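Local structure of Slr0280 protein (Synechocystis sp., 5H3K) at residues E185-I190 against S235-F240; L309-A314 against G352-Q357; V434-Q439 against P457-L462; S522-Q527 against A556-F561. The protein is of unknown function but belongs to the phosphodiester glycosidase (NAGPA) family, and so probably acts on a sugar joined through a phosphodiester. All blocks are in the same frame, centred on the assembly; numbering follows the deposited sequence.

Contact 1: E185-I190 against S235-F240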
# COMPACT_ATOMS: atom_id res chain seq x y z
N GLU A 185 -12.77 16.37 9.31
CA GLU A 185 -14.01 16.27 8.55
C GLU A 185 -14.34 14.80 8.32
O GLU A 185 -13.49 14.02 7.87
CB GLU A 185 -13.87 16.96 7.18
CG GLU A 185 -13.76 18.49 7.24
CD GLU A 185 -13.53 19.13 5.87
OE1 GLU A 185 -13.39 18.40 4.87
OE2 GLU A 185 -13.48 20.38 5.79
N ALA A 186 -15.57 14.40 8.63
CA ALA A 186 -15.97 13.04 8.36
C ALA A 186 -17.37 13.03 7.78
O ALA A 186 -18.17 13.93 8.04
CB ALA A 186 -15.89 12.19 9.64
N VAL A 187 -17.67 12.01 6.98
CA VAL A 187 -19.00 11.89 6.39
C VAL A 187 -19.48 10.44 6.36
O VAL A 187 -18.74 9.53 5.97
CB VAL A 187 -19.10 12.54 4.99
CG1 VAL A 187 -18.01 12.00 4.07
CG2 VAL A 187 -20.51 12.36 4.38
N VAL A 188 -20.70 10.25 6.82
CA VAL A 188 -21.36 8.96 6.70
C VAL A 188 -22.38 9.06 5.57
O VAL A 188 -23.27 9.92 5.59
CB VAL A 188 -22.07 8.57 8.03
CG1 VAL A 188 -22.86 7.28 7.87
CG2 VAL A 188 -21.06 8.43 9.16
N THR A 189 -22.24 8.21 4.55
CA THR A 189 -23.22 8.17 3.47
C THR A 189 -24.09 6.95 3.70
O THR A 189 -23.57 5.84 3.90
CB THR A 189 -22.54 8.07 2.08
OG1 THR A 189 -21.60 9.14 1.93
CG2 THR A 189 -23.57 8.15 0.96
N ILE A 190 -25.40 7.15 3.69
CA ILE A 190 -26.36 6.06 3.88
C ILE A 190 -27.37 6.03 2.74
O ILE A 190 -27.94 7.06 2.37
CB ILE A 190 -27.17 6.23 5.17
CG1 ILE A 190 -26.26 6.57 6.34
CG2 ILE A 190 -27.99 4.97 5.47
CD1 ILE A 190 -26.61 7.89 6.97
N SER A 235 -30.80 8.83 -0.95
CA SER A 235 -29.74 8.68 0.04
C SER A 235 -29.62 9.91 0.92
O SER A 235 -30.24 10.95 0.67
CB SER A 235 -28.40 8.41 -0.66
OG SER A 235 -28.42 7.15 -1.29
N SER A 236 -28.82 9.78 1.97
CA SER A 236 -28.57 10.88 2.89
C SER A 236 -27.11 10.84 3.32
O SER A 236 -26.47 9.78 3.33
CB SER A 236 -29.49 10.77 4.11
OG SER A 236 -30.85 10.66 3.70
N LYS A 237 -26.57 12.00 3.66
CA LYS A 237 -25.22 12.08 4.20
C LYS A 237 -25.25 12.79 5.53
O LYS A 237 -25.98 13.77 5.70
CB LYS A 237 -24.31 12.83 3.22
CG LYS A 237 -24.14 12.10 1.90
CD LYS A 237 -23.10 12.78 1.02
CE LYS A 237 -23.11 12.14 -0.37
NZ LYS A 237 -21.96 12.55 -1.20
N VAL A 238 -24.47 12.30 6.49
CA VAL A 238 -24.32 12.98 7.76
C VAL A 238 -22.89 13.50 7.84
O VAL A 238 -21.94 12.71 7.93
CB VAL A 238 -24.61 12.06 8.95
CG1 VAL A 238 -24.64 12.88 10.25
CG2 VAL A 238 -25.95 11.34 8.76
N HIS A 239 -22.75 14.82 7.80
CA HIS A 239 -21.45 15.47 7.76
C HIS A 239 -20.99 15.89 9.14
O HIS A 239 -21.69 16.63 9.83
CB HIS A 239 -21.54 16.71 6.88
CG HIS A 239 -21.84 16.41 5.46
ND1 HIS A 239 -20.85 16.16 4.53
CD2 HIS A 239 -23.02 16.28 4.80
CE1 HIS A 239 -21.41 15.90 3.36
NE2 HIS A 239 -22.73 15.96 3.50
N PHE A 240 -19.81 15.42 9.54
CA PHE A 240 -19.28 15.68 10.89
C PHE A 240 -18.09 16.60 10.89
O PHE A 240 -17.17 16.46 10.07
CB PHE A 240 -18.85 14.37 11.57
CG PHE A 240 -20.00 13.50 12.00
CD1 PHE A 240 -20.59 12.62 11.10
CD2 PHE A 240 -20.48 13.56 13.30
CE1 PHE A 240 -21.67 11.81 11.50
CE2 PHE A 240 -21.55 12.75 13.71
CZ PHE A 240 -22.14 11.88 12.81
O HOH W 1 -20.23 9.74 -0.53
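Ala-186 and Phe-240 open an antiparallel strand pairing, bonded both ways: Phe-240 N reaches Ala-186 O at 2.7 Å and Ala-186 N donates back to Phe-240 O. Their CB atoms lie on the same side of the sheet. Val-187 turns to the other side, beside His-239 in a non-hydrogen-bonded pair. With chi1 at 54°, its CG2 is swung anti to the backbone N and lands over one face of the imidazole, 4.0 Å from the ring centroid and shifted toward the rim, a CH-pi contact. The NE2 of that ring is bound by Glu-230. At Val-188 the reciprocal bonds with Val-238 resume, and CG2 leans toward Phe-240 CE1 at 4.2 Å. Thr-189 runs alongside the extended chain of Lys-237; a water sits 2.9 Å from Thr-189 OG1 and takes only a weak bond from Lys-237 NZ. Ile-190 finishes the run with a bond each way to Ser-236, while its CD1 meets Val-238 CG2 at 3.9 Å. These are the two central strands of a four-stranded antiparallel sheet, flanked by strands 177-182 and 226-232; Val-188, Ile-190 and Phe-240 pack against strand 258-264 of a second four-stranded sheet.

Contact 2: L309-A314 against G352-Q357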
# COMPACT_ATOMS: atom_id res chain seq x y z
N LEU A 309 5.98 -12.38 -3.21
CA LEU A 309 5.99 -10.93 -3.06
C LEU A 309 6.75 -10.32 -4.23
O LEU A 309 7.73 -10.88 -4.71
CB LEU A 309 6.60 -10.49 -1.72
CG LEU A 309 5.75 -10.61 -0.46
CD1 LEU A 309 5.58 -12.06 -0.07
CD2 LEU A 309 6.38 -9.84 0.69
N ARG A 310 6.26 -9.18 -4.70
CA ARG A 310 6.93 -8.42 -5.76
C ARG A 310 6.84 -6.94 -5.46
O ARG A 310 5.79 -6.46 -5.06
CB ARG A 310 6.25 -8.65 -7.12
CG ARG A 310 6.48 -10.03 -7.74
CD ARG A 310 7.95 -10.24 -8.12
NE ARG A 310 8.13 -11.52 -8.79
CZ ARG A 310 8.40 -12.66 -8.16
NH1 ARG A 310 8.52 -12.68 -6.84
NH2 ARG A 310 8.54 -13.78 -8.85
N PRO A 311 7.93 -6.21 -5.72
CA PRO A 311 7.81 -4.76 -5.73
C PRO A 311 6.98 -4.34 -6.94
O PRO A 311 7.09 -4.95 -8.01
CB PRO A 311 9.26 -4.27 -5.87
CG PRO A 311 10.00 -5.40 -6.48
CD PRO A 311 9.29 -6.68 -6.08
N LEU A 312 6.16 -3.31 -6.76
CA LEU A 312 5.26 -2.87 -7.80
C LEU A 312 5.46 -1.39 -7.99
O LEU A 312 5.40 -0.63 -7.01
CB LEU A 312 3.82 -3.15 -7.39
CG LEU A 312 3.44 -4.60 -7.07
CD1 LEU A 312 1.97 -4.64 -6.65
CD2 LEU A 312 3.67 -5.48 -8.29
N MET A 313 5.69 -0.96 -9.22
CA MET A 313 5.84 0.46 -9.52
C MET A 313 4.54 1.05 -10.01
O MET A 313 3.76 0.37 -10.68
CB MET A 313 6.89 0.67 -10.62
CG MET A 313 8.19 0.01 -10.31
SD MET A 313 9.13 0.87 -9.05
CE MET A 313 9.97 2.12 -10.00
N ALA A 314 4.31 2.32 -9.67
CA ALA A 314 3.11 3.06 -10.07
C ALA A 314 2.87 2.95 -11.57
O ALA A 314 1.75 2.72 -12.03
CB ALA A 314 3.25 4.52 -9.69
N GLY A 352 15.96 5.18 -4.17
CA GLY A 352 16.32 4.01 -3.39
C GLY A 352 16.05 2.72 -4.15
O GLY A 352 15.37 2.73 -5.18
N ALA A 353 16.51 1.60 -3.59
CA ALA A 353 16.55 0.34 -4.32
C ALA A 353 15.18 -0.25 -4.61
O ALA A 353 14.32 -0.31 -3.73
CB ALA A 353 17.40 -0.67 -3.56
N VAL A 354 14.98 -0.71 -5.84
CA VAL A 354 13.79 -1.48 -6.18
C VAL A 354 14.23 -2.51 -7.21
O VAL A 354 14.69 -2.13 -8.29
CB VAL A 354 12.67 -0.62 -6.84
CG1 VAL A 354 11.50 -1.50 -7.23
CG2 VAL A 354 12.19 0.52 -5.92
N TRP A 355 14.10 -3.80 -6.91
CA TRP A 355 14.43 -4.82 -7.91
C TRP A 355 13.56 -6.07 -7.84
O TRP A 355 13.07 -6.44 -6.76
CB TRP A 355 15.93 -5.16 -7.90
CG TRP A 355 16.47 -6.08 -6.80
CD1 TRP A 355 16.79 -7.41 -6.91
CD2 TRP A 355 16.83 -5.71 -5.45
NE1 TRP A 355 17.30 -7.89 -5.73
CE2 TRP A 355 17.34 -6.87 -4.82
CE3 TRP A 355 16.76 -4.52 -4.72
CZ2 TRP A 355 17.78 -6.87 -3.49
CZ3 TRP A 355 17.18 -4.52 -3.40
CH2 TRP A 355 17.69 -5.68 -2.80
N SER A 356 13.37 -6.72 -8.98
CA SER A 356 12.56 -7.94 -9.02
C SER A 356 13.01 -8.84 -10.14
O SER A 356 13.34 -8.36 -11.23
CB SER A 356 11.07 -7.61 -9.17
OG SER A 356 10.79 -7.09 -10.45
N GLN A 357 13.03 -10.14 -9.88
CA GLN A 357 13.56 -11.14 -10.82
C GLN A 357 14.91 -10.72 -11.43
O GLN A 357 15.13 -10.84 -12.64
CB GLN A 357 12.50 -11.50 -11.87
CG GLN A 357 11.19 -11.98 -11.20
CD GLN A 357 10.10 -12.38 -12.19
OE1 GLN A 357 9.12 -13.03 -11.81
NE2 GLN A 357 10.26 -12.00 -13.45
O HOH W 2 7.28 -10.26 -11.58
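Val-354 is the first residue of 352-357 to meet the other segment, wedging CG1 between Pro-311 CB and Met-313 SD, each 3.8 Å away. Its chi1 of 177° puts CG1 anti to the backbone N, and the methionine chain, bent at both chi2 and chi3, curls its sulfur in to meet that methyl. At Trp-355 the backbone does the touching: the carbonyl O lies 3.3 Å from Pro-311 CG, while the indole turns away to stack on Trp-360 and give its NE1 proton to Phe-495 O. Ser-356 CB comes up beside that carbonyl, 3.6 Å from Pro-311 CG, with Pro-311 CD close by. Gln-357 ends the walk in a polar contact. Its extended chain crosses the Arg-310 side chain at about a right angle, and Arg-310 NH2 donates to Gln-357 OE1 over 3.1 Å, using a lone pair in the amide plane. A water in the guanidinium plane accepts from Arg-310 NE at 3.2 Å and gives a weak bond to the same OE1. Arg-310 is held further by Leu-309 O at NH1 and by a salt bridge from NH2 to Asp-375. No backbone bond joins the segments, so side chains pack strand 307-313, paired with 600-609, onto strand 354-356 of another sheet, where Met-499 of strand 497-500 touches both Pro-311 and Val-354.

Contact 3: V434-Q439 against P457-L462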
# COMPACT_ATOMS: atom_id res chain seq x y z
N VAL A 434 26.18 7.04 -25.07
CA VAL A 434 25.16 6.10 -25.51
C VAL A 434 25.80 4.74 -25.76
O VAL A 434 26.79 4.63 -26.49
CB VAL A 434 24.45 6.60 -26.79
CG1 VAL A 434 23.34 5.64 -27.18
CG2 VAL A 434 23.90 8.00 -26.58
N VAL A 435 25.23 3.70 -25.15
CA VAL A 435 25.73 2.33 -25.33
C VAL A 435 24.66 1.49 -26.01
O VAL A 435 23.50 1.48 -25.59
CB VAL A 435 26.16 1.70 -23.98
CG1 VAL A 435 26.74 0.31 -24.21
CG2 VAL A 435 27.17 2.60 -23.27
N GLN A 436 25.03 0.81 -27.09
CA GLN A 436 24.11 -0.08 -27.79
C GLN A 436 24.83 -1.38 -28.05
O GLN A 436 25.93 -1.38 -28.58
CB GLN A 436 23.66 0.52 -29.12
CG GLN A 436 22.88 1.81 -28.99
CD GLN A 436 22.46 2.38 -30.33
OE1 GLN A 436 23.08 3.31 -30.85
NE2 GLN A 436 21.40 1.83 -30.90
N ASN A 437 24.22 -2.49 -27.64
CA ASN A 437 24.83 -3.80 -27.81
C ASN A 437 26.27 -3.84 -27.31
O ASN A 437 27.18 -4.31 -28.01
CB ASN A 437 24.77 -4.24 -29.28
CG ASN A 437 24.95 -5.74 -29.43
OD1 ASN A 437 24.50 -6.51 -28.59
ND2 ASN A 437 25.62 -6.15 -30.51
N SER A 438 26.47 -3.30 -26.11
CA SER A 438 27.78 -3.31 -25.43
C SER A 438 28.88 -2.45 -26.07
O SER A 438 30.05 -2.60 -25.72
CB SER A 438 28.29 -4.74 -25.22
OG SER A 438 27.39 -5.50 -24.44
N GLN A 439 28.52 -1.57 -27.00
CA GLN A 439 29.49 -0.65 -27.58
C GLN A 439 29.05 0.80 -27.47
O GLN A 439 27.87 1.11 -27.68
CB GLN A 439 29.75 -0.97 -29.07
CG GLN A 439 30.56 -2.21 -29.32
CD GLN A 439 30.91 -2.38 -30.79
OE1 GLN A 439 31.96 -1.93 -31.25
NE2 GLN A 439 30.02 -3.03 -31.53
N PRO A 457 18.55 3.39 -25.40
CA PRO A 457 18.44 2.33 -26.41
C PRO A 457 17.89 1.04 -25.82
O PRO A 457 18.31 0.65 -24.72
CB PRO A 457 19.89 2.12 -26.86
CG PRO A 457 20.60 3.39 -26.49
CD PRO A 457 19.94 3.86 -25.23
N SER A 458 16.97 0.38 -26.52
CA SER A 458 16.35 -0.84 -26.00
C SER A 458 17.35 -1.98 -25.85
O SER A 458 17.15 -2.87 -25.02
CB SER A 458 15.19 -1.28 -26.89
OG SER A 458 15.63 -1.56 -28.20
N ASP A 459 18.43 -1.94 -26.63
CA ASP A 459 19.46 -2.96 -26.56
C ASP A 459 20.71 -2.41 -25.88
O ASP A 459 21.82 -2.89 -26.12
CB ASP A 459 19.83 -3.45 -27.97
CG ASP A 459 20.33 -2.34 -28.87
OD1 ASP A 459 20.09 -1.14 -28.55
OD2 ASP A 459 20.95 -2.65 -29.91
N GLY A 460 20.53 -1.40 -25.04
CA GLY A 460 21.66 -0.83 -24.32
C GLY A 460 21.28 -0.01 -23.11
O GLY A 460 20.39 -0.38 -22.34
N TYR A 461 21.97 1.12 -22.94
CA TYR A 461 21.82 1.98 -21.76
C TYR A 461 22.59 3.27 -21.95
O TYR A 461 23.31 3.44 -22.93
CB TYR A 461 22.33 1.26 -20.50
CG TYR A 461 23.76 0.75 -20.57
CD1 TYR A 461 24.82 1.54 -20.13
CD2 TYR A 461 24.03 -0.52 -21.05
CE1 TYR A 461 26.13 1.07 -20.18
CE2 TYR A 461 25.33 -1.00 -21.10
CZ TYR A 461 26.37 -0.20 -20.67
OH TYR A 461 27.66 -0.70 -20.74
N LEU A 462 22.42 4.19 -21.00
CA LEU A 462 23.16 5.44 -21.02
C LEU A 462 24.10 5.48 -19.83
O LEU A 462 23.74 5.02 -18.73
CB LEU A 462 22.20 6.63 -20.96
CG LEU A 462 21.15 6.73 -22.06
CD1 LEU A 462 20.31 7.99 -21.87
CD2 LEU A 462 21.85 6.75 -23.43
O HOH W 3 24.26 -3.16 -24.27
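Val-435 and Tyr-461 form a hydrogen-bonded antiparallel pair, beside the tight beta hairpin that strands 430-436 and 439-446 make through a type I' turn from Gln-436 to Gln-439. From CB outward the valine lies on the tyrosine ring: CB stands over its centre, 3.8 Å from the centroid and only 11° off the normal, a CH-pi contact. From there the two methyls straddle the phenol end: CG1 drops onto CZ at 3.6 Å and CG2 onto CE1 at the same distance of 3.6 Å. A chi1 of 55° places the Tyr-461 ring between its own backbone N and carbonyl carbon, folding it back across the neighbouring strand; Arg-414 adds a cation-pi contact to this ring. On the opposite side of the sheet Val-434 meets Pro-457 CG through CG1 and Leu-462 CD2 through CG2. Gly-460, closing a type I turn from Pro-457, has no side chain in the way, and its CA comes to 3.2 Å from Val-435 O in a C-H...O contact. Beyond it the turns are joined by Asn-437 N donating to Asp-459 O at 2.9 Å. That carbonyl oxygen also accepts from a water, 3.1 Å off, which in turn accepts a hydrogen bond from Ser-438 N.

Contact 4: S522-Q527 against A556-F561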
# COMPACT_ATOMS: atom_id res chain seq x y z
N SER A 522 17.99 16.07 10.08
CA SER A 522 17.56 16.36 11.44
C SER A 522 16.05 16.50 11.49
O SER A 522 15.39 16.00 12.41
CB SER A 522 18.19 17.66 11.94
OG SER A 522 19.59 17.62 11.78
N ALA A 523 15.50 17.20 10.50
CA ALA A 523 14.05 17.41 10.43
C ALA A 523 13.29 16.09 10.34
O ALA A 523 12.27 15.89 11.00
CB ALA A 523 13.71 18.30 9.24
N PHE A 524 13.79 15.18 9.50
CA PHE A 524 13.17 13.86 9.35
C PHE A 524 13.22 13.14 10.69
O PHE A 524 12.24 12.50 11.10
CB PHE A 524 13.91 13.06 8.27
CG PHE A 524 13.30 11.71 7.99
CD1 PHE A 524 13.73 10.58 8.67
CD2 PHE A 524 12.29 11.58 7.03
CE1 PHE A 524 13.18 9.33 8.39
CE2 PHE A 524 11.74 10.33 6.75
CZ PHE A 524 12.17 9.21 7.43
N GLN A 525 14.34 13.25 11.38
CA GLN A 525 14.53 12.52 12.63
C GLN A 525 13.67 12.96 13.80
O GLN A 525 13.42 12.17 14.71
CB GLN A 525 16.01 12.55 13.05
CG GLN A 525 16.90 11.76 12.13
CD GLN A 525 18.34 11.69 12.61
OE1 GLN A 525 18.60 11.30 13.76
NE2 GLN A 525 19.27 12.05 11.74
N GLN A 526 13.22 14.21 13.81
CA GLN A 526 12.43 14.66 14.96
C GLN A 526 10.94 14.69 14.65
O GLN A 526 10.12 15.07 15.47
CB GLN A 526 12.94 16.00 15.49
CG GLN A 526 13.06 17.08 14.44
CD GLN A 526 13.95 18.23 14.88
OE1 GLN A 526 14.98 18.02 15.54
NE2 GLN A 526 13.57 19.46 14.52
N GLN A 527 10.61 14.26 13.44
CA GLN A 527 9.23 14.28 12.99
C GLN A 527 8.37 13.17 13.64
O GLN A 527 8.84 12.05 13.85
CB GLN A 527 9.26 14.15 11.47
CG GLN A 527 7.95 14.18 10.76
CD GLN A 527 8.15 14.15 9.26
OE1 GLN A 527 9.05 13.46 8.75
NE2 GLN A 527 7.34 14.91 8.53
N ALA A 556 3.90 8.36 15.43
CA ALA A 556 5.11 7.89 16.11
C ALA A 556 6.36 8.59 15.60
O ALA A 556 6.45 8.91 14.42
CB ALA A 556 5.25 6.38 15.95
N SER A 557 7.32 8.81 16.49
CA SER A 557 8.69 9.12 16.09
C SER A 557 9.32 7.83 15.59
O SER A 557 8.74 6.76 15.74
CB SER A 557 9.49 9.65 17.28
OG SER A 557 9.70 8.62 18.24
N LEU A 558 10.51 7.92 15.00
CA LEU A 558 11.21 6.71 14.54
C LEU A 558 11.51 5.74 15.69
O LEU A 558 11.36 4.52 15.55
CB LEU A 558 12.50 7.06 13.78
CG LEU A 558 12.37 7.79 12.44
CD1 LEU A 558 13.74 8.31 12.01
CD2 LEU A 558 11.77 6.87 11.38
N GLY A 559 11.94 6.27 16.84
CA GLY A 559 12.21 5.44 17.99
C GLY A 559 10.97 4.75 18.54
O GLY A 559 11.01 3.57 18.91
N GLU A 560 9.88 5.50 18.60
CA GLU A 560 8.59 4.95 19.02
C GLU A 560 8.11 3.86 18.07
O GLU A 560 7.61 2.83 18.51
CB GLU A 560 7.54 6.06 19.15
CG GLU A 560 7.79 6.94 20.37
CD GLU A 560 6.95 8.22 20.39
OE1 GLU A 560 6.54 8.68 19.29
OE2 GLU A 560 6.73 8.77 21.50
N PHE A 561 8.28 4.09 16.77
CA PHE A 561 7.86 3.09 15.79
C PHE A 561 8.68 1.81 15.95
O PHE A 561 8.12 0.72 15.87
CB PHE A 561 7.97 3.66 14.36
CG PHE A 561 7.29 2.81 13.31
CD1 PHE A 561 6.03 2.26 13.54
CD2 PHE A 561 7.91 2.58 12.08
CE1 PHE A 561 5.39 1.47 12.57
CE2 PHE A 561 7.28 1.81 11.10
CZ PHE A 561 6.02 1.25 11.34
O HOH W 4 11.27 10.68 14.39
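A single water carries the polar link between Gln-525, Gln-527 and Leu-558. It gives one proton to Gln-525 O at 2.6 Å and the other to Gln-527 O at 2.8 Å, and accepts from Leu-558 N at 2.9 Å, so both its protons are spent on the first segment and the second supplies the donor. No direct hydrogen bond crosses between the segments. The carbonyls of Gln-525 and Gln-527 thus reach, through the water, an N-H in the first turn of helix 558-567. That first turn is itself fastened by a capping box: Ser-557, at the N-cap, accepts from Glu-560 N through OG at 3.1 Å, and its own backbone N returns a nearly straight bond, 175° at the hydrogen, to Glu-560 OE1. The carboxylate oxygen is met on its anti side and has a second partner, a salt bridge to Arg-550 NH1, which would be expected to favour the charged form. Apolar contact comes from Leu-558, whose chain crosses that of Phe-524 at about a right angle. Phe-524, with CG anti to the backbone N (chi1 -177°), sends its ring toward the leucine, and CE1 lies 3.8 Å from Leu-558 CD1 with CD2 slightly farther off. The ring also stacks with Phe-520. Leu-558 reaches on to Pro-503 and Leu-513, and Gln-525 turns its side chain away, where NE2 binds Thr-516 OG1 and Phe-520 O.

From the N terminus the four contacts come in series, each closing before the next opens, so none nests in or crosses another. Contact 1 closes a 44-residue excursion, partly unmodelled, at the centre of its own small sheet. Contact 2 spans 37 residues and brings strand 307-313 against strand 354-356 of a different sheet. That second sheet also holds the strands of contact 3, which closes a loop of 17 residues, its centre about 23 Å from that of contact 2. Contact 4, across 28 residues, sets the short helix 522-526 and the residue after it against the start of helix 558-567. Contacts 1 and 3 lie on opposite sides of the chain's centre, about 56 Å apart between centres.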